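Local coordinates for colicin-M immunity protein (Escherichia coli, PDB 2XGL) that protects cells carrying the colicin M plasmid from colicin M and is represented here by its own periplasmic domain, at residues A[46-51]-A[64-69]. Sequence-based numbering, arbitrary orientation.
With CD (cadmium ion), chain F.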
ATOM      1  N   ILE A  46       1.396   0.998  11.659  1.00 13.31           N
ATOM      2  CA  ILE A  46       1.210   1.691  10.390  1.00 11.95           C
ATOM      3  C   ILE A  46       0.373   2.949  10.564  1.00 13.15           C
ATOM      4  O   ILE A  46      -0.650   2.914  11.228  1.00 14.16           O
ATOM      5  CB  ILE A  46       0.580   0.748   9.362  1.00 10.84           C
ATOM      6  CG1 ILE A  46       1.530  -0.427   9.122  1.00  9.18           C
ATOM      7  CG2 ILE A  46       0.287   1.473   8.072  1.00  9.62           C
ATOM      8  CD1 ILE A  46       1.059  -1.386   8.116  1.00  8.25           C
ATOM      9  N   THR A  47       0.839   4.070  10.013  1.00 13.59           N
ATOM     10  CA  THR A  47       0.046   5.292   9.997  1.00 15.65           C
ATOM     11  C   THR A  47      -0.054   5.815   8.569  1.00 15.32           C
ATOM     12  O   THR A  47       0.943   5.931   7.882  1.00 14.93           O
ATOM     13  CB  THR A  47       0.576   6.378  10.988  1.00 17.37           C
ATOM     14  OG1 THR A  47       1.665   7.109  10.413  1.00 18.18           O
ATOM     15  CG2 THR A  47       1.025   5.745  12.308  1.00 18.17           C
ATOM     16  N   TRP A  48      -1.278   6.107   8.138  1.00 16.39           N
ATOM     17  CA  TRP A  48      -1.584   6.449   6.755  1.00 16.06           C
ATOM     18  C   TRP A  48      -1.437   7.931   6.476  1.00 18.65           C
ATOM     19  O   TRP A  48      -1.556   8.759   7.379  1.00 20.20           O
ATOM     20  CB  TRP A  48      -3.025   6.049   6.431  1.00 15.85           C
ATOM     21  CG  TRP A  48      -3.334   4.621   6.717  1.00 13.99           C
ATOM     22  CD1 TRP A  48      -4.073   4.137   7.749  1.00 14.38           C
ATOM     23  CD2 TRP A  48      -2.903   3.485   5.965  1.00 10.34           C
ATOM     24  NE1 TRP A  48      -4.144   2.767   7.681  1.00 13.09           N
ATOM     25  CE2 TRP A  48      -3.434   2.342   6.597  1.00 10.53           C
ATOM     26  CE3 TRP A  48      -2.127   3.323   4.814  1.00  7.85           C
ATOM     27  CZ2 TRP A  48      -3.207   1.061   6.127  1.00 10.17           C
ATOM     28  CZ3 TRP A  48      -1.911   2.045   4.337  1.00  7.49           C
ATOM     29  CH2 TRP A  48      -2.448   0.930   4.991  1.00  8.93           C
ATOM     30  N   GLU A  49      -1.190   8.249   5.207  1.00 20.16           N
ATOM     31  CA  GLU A  49      -1.165   9.622   4.706  1.00 22.96           C
ATOM     32  C   GLU A  49      -2.341   9.793   3.753  1.00 23.74           C
ATOM     33  O   GLU A  49      -3.052   8.839   3.445  1.00 22.33           O
ATOM     34  CB  GLU A  49       0.131   9.885   3.949  1.00 23.46           C
ATOM     35  CG  GLU A  49       1.419   9.630   4.735  1.00 27.12           C
ATOM     36  CD  GLU A  49       1.990  10.869   5.373  1.00 35.64           C
ATOM     37  OE1 GLU A  49       1.405  11.962   5.201  1.00 43.47           O
ATOM     38  OE2 GLU A  49       3.036  10.745   6.049  1.00 40.00           O
ATOM     39  N   LYS A  50      -2.536  11.016   3.280  1.00 26.57           N
ATOM     40  CA  LYS A  50      -3.607  11.317   2.344  1.00 28.15           C
ATOM     41  C   LYS A  50      -3.325  10.639   1.008  1.00 25.46           C
ATOM     42  O   LYS A  50      -2.238  10.792   0.453  1.00 25.56           O
ATOM     43  CB  LYS A  50      -3.734  12.834   2.151  1.00 31.64           C
ATOM     44  CG  LYS A  50      -4.877  13.258   1.233  1.00 39.42           C
ATOM     45  CD  LYS A  50      -5.106  14.769   1.227  1.00 50.61           C
ATOM     46  CE  LYS A  50      -6.232  15.143   0.256  1.00 54.65           C
ATOM     47  NZ  LYS A  50      -6.519  16.604   0.209  1.00 58.05           N
ATOM     48  N   ILE A  51      -4.301   9.872   0.514  1.00 23.66           N
ATOM     49  CA  ILE A  51      -4.259   9.306  -0.834  1.00 21.60           C
ATOM     50  C   ILE A  51      -4.705  10.375  -1.823  1.00 23.59           C
ATOM     51  O   ILE A  51      -5.847  10.808  -1.771  1.00 23.87           O
ATOM     52  CB  ILE A  51      -5.214   8.109  -0.977  1.00 19.99           C
ATOM     53  CG1 ILE A  51      -4.891   7.016   0.038  1.00 17.71           C
ATOM     54  CG2 ILE A  51      -5.145   7.532  -2.383  1.00 17.82           C
ATOM     55  CD1 ILE A  51      -5.847   5.854  -0.043  1.00 15.03           C
ATOM     56  N   LEU A  64      -3.618   3.344  -7.684  1.00  7.73           N
ATOM     57  CA  LEU A  64      -3.767   4.254  -6.543  1.00  7.37           C
ATOM     58  C   LEU A  64      -2.496   4.263  -5.691  1.00  7.26           C
ATOM     59  O   LEU A  64      -2.008   3.219  -5.297  1.00  6.58           O
ATOM     60  CB  LEU A  64      -4.890   3.819  -5.617  1.00  7.25           C
ATOM     61  CG  LEU A  64      -6.331   4.147  -5.924  1.00  7.81           C
ATOM     62  CD1 LEU A  64      -7.185   3.476  -4.869  1.00  8.12           C
ATOM     63  CD2 LEU A  64      -6.563   5.644  -5.938  1.00  9.93           C
ATOM     64  N   LEU A  65      -1.992   5.445  -5.374  1.00  7.88           N
ATOM     65  CA  LEU A  65      -0.804   5.577  -4.564  1.00  8.41           C
ATOM     66  C   LEU A  65      -1.268   5.662  -3.118  1.00  8.07           C
ATOM     67  O   LEU A  65      -2.071   6.523  -2.757  1.00  8.36           O
ATOM     68  CB  LEU A  65      -0.006   6.815  -4.983  1.00  9.86           C
ATOM     69  CG  LEU A  65       1.356   7.026  -4.325  1.00 12.93           C
ATOM     70  CD1 LEU A  65       2.311   5.911  -4.740  1.00 15.46           C
ATOM     71  CD2 LEU A  65       1.965   8.400  -4.668  1.00 15.41           C
ATOM     72  N   VAL A  66      -0.794   4.729  -2.301  1.00  7.38           N
ATOM     73  CA  VAL A  66      -1.195   4.633  -0.907  1.00  6.83           C
ATOM     74  C   VAL A  66       0.038   4.759  -0.039  1.00  6.97           C
ATOM     75  O   VAL A  66       0.729   3.771   0.155  1.00  6.67           O
ATOM     76  CB  VAL A  66      -1.891   3.295  -0.638  1.00  6.43           C
ATOM     77  CG1 VAL A  66      -2.249   3.158   0.841  1.00  5.90           C
ATOM     78  CG2 VAL A  66      -3.145   3.173  -1.536  1.00  5.44           C
ATOM     79  N   PRO A  67       0.327   5.979   0.464  1.00  7.76           N
ATOM     80  CA  PRO A  67       1.480   6.252   1.320  1.00  8.17           C
ATOM     81  C   PRO A  67       1.266   5.936   2.810  1.00  8.27           C
ATOM     82  O   PRO A  67       0.191   6.182   3.364  1.00  8.04           O
ATOM     83  CB  PRO A  67       1.697   7.764   1.157  1.00  9.40           C
ATOM     84  CG  PRO A  67       0.571   8.275   0.358  1.00  9.87           C
ATOM     85  CD  PRO A  67      -0.440   7.210   0.214  1.00  8.65           C
ATOM     86  N   PHE A  68       2.310   5.421   3.455  1.00  8.36           N
ATOM     87  CA  PHE A  68       2.254   5.114   4.884  1.00  8.65           C
ATOM     88  C   PHE A  68       3.629   5.033   5.522  1.00  9.48           C
ATOM     89  O   PHE A  68       4.621   4.739   4.855  1.00  9.25           O
ATOM     90  CB  PHE A  68       1.509   3.800   5.123  1.00  7.85           C
ATOM     91  CG  PHE A  68       2.135   2.609   4.471  1.00  6.27           C
ATOM     92  CD1 PHE A  68       2.964   1.768   5.188  1.00  6.20           C
ATOM     93  CD2 PHE A  68       1.875   2.307   3.144  1.00  5.97           C
ATOM     94  CE1 PHE A  68       3.538   0.647   4.601  1.00  5.87           C
ATOM     95  CE2 PHE A  68       2.450   1.179   2.545  1.00  6.16           C
ATOM     96  CZ  PHE A  68       3.284   0.350   3.286  1.00  5.63           C
ATOM     97  N   LYS A  69       3.682   5.314   6.819  1.00 10.93           N
ATOM     98  CA  LYS A  69       4.872   5.047   7.606  1.00 11.84           C
ATOM     99  C   LYS A  69       4.679   3.714   8.296  1.00 10.53           C
ATOM    100  O   LYS A  69       3.577   3.386   8.718  1.00 10.19           O
ATOM    101  CB  LYS A  69       5.080   6.107   8.676  1.00 13.96           C
ATOM    102  CG  LYS A  69       5.204   7.537   8.189  1.00 18.31           C
ATOM    103  CD  LYS A  69       5.200   8.486   9.402  1.00 24.45           C
ATOM    104  CE  LYS A  69       4.691   9.871   9.051  1.00 28.95           C
ATOM    105  NZ  LYS A  69       4.330  10.640  10.271  1.00 31.18           N
TER
HETATM  106 CD    CD F1119       5.175  11.121   4.897  1.00 48.22          CD
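Thr47 and Lys69 form a hydrogen-bonded antiparallel pair joining the edge strand 45-48, one of the two outer strands, to strand 64-71 in the four-stranded antiparallel sheet of this YebF/Cmi-family domain. Two backbone bonds define the pair: Thr47 N reaches Lys69 O, and Lys69 N returns to Thr47 O at 3.0 Å, the latter in the carbonyl plane. A third bond, Glu49 N to Pro67 O (3.1 Å), extends the pairing beyond the end of strand 45-48, its donor standing 37° out of the carbonyl plane.

The Glu49 side chain can be followed outward. Its CB rests on Pro67 CB at 3.8 Å, and CG still lies near the same proline. A bend at chi2 (-96°) then turns the carboxylate from the proline toward the cadmium ion, which OE2 binds at 2.5 Å, whereas OE1 stays 3.9 Å from the cadmium. OE2 also passes Lys69 CE, but Lys69 NZ stays 4.4 Å from Glu49 OE2, beyond salt-bridge contact; the nearby ammonium would probably still help stabilise the negative charge. Met78 of strand 76-84 is the other protein residue at this metal site.

Trp48 and Phe68, a non-hydrogen-bonded pair, share the other face, directed toward helix 14-29, where Tyr25 meets the Phe68 ring edge-to-face. Their own rings are oblique, with planes at 63°, and Trp48 CE3 approaches Phe68 CB. Beyond the paired residues, Ile51 packs alongside Val66, with Ile51 CD1 4.1 Å from Val66 CG2.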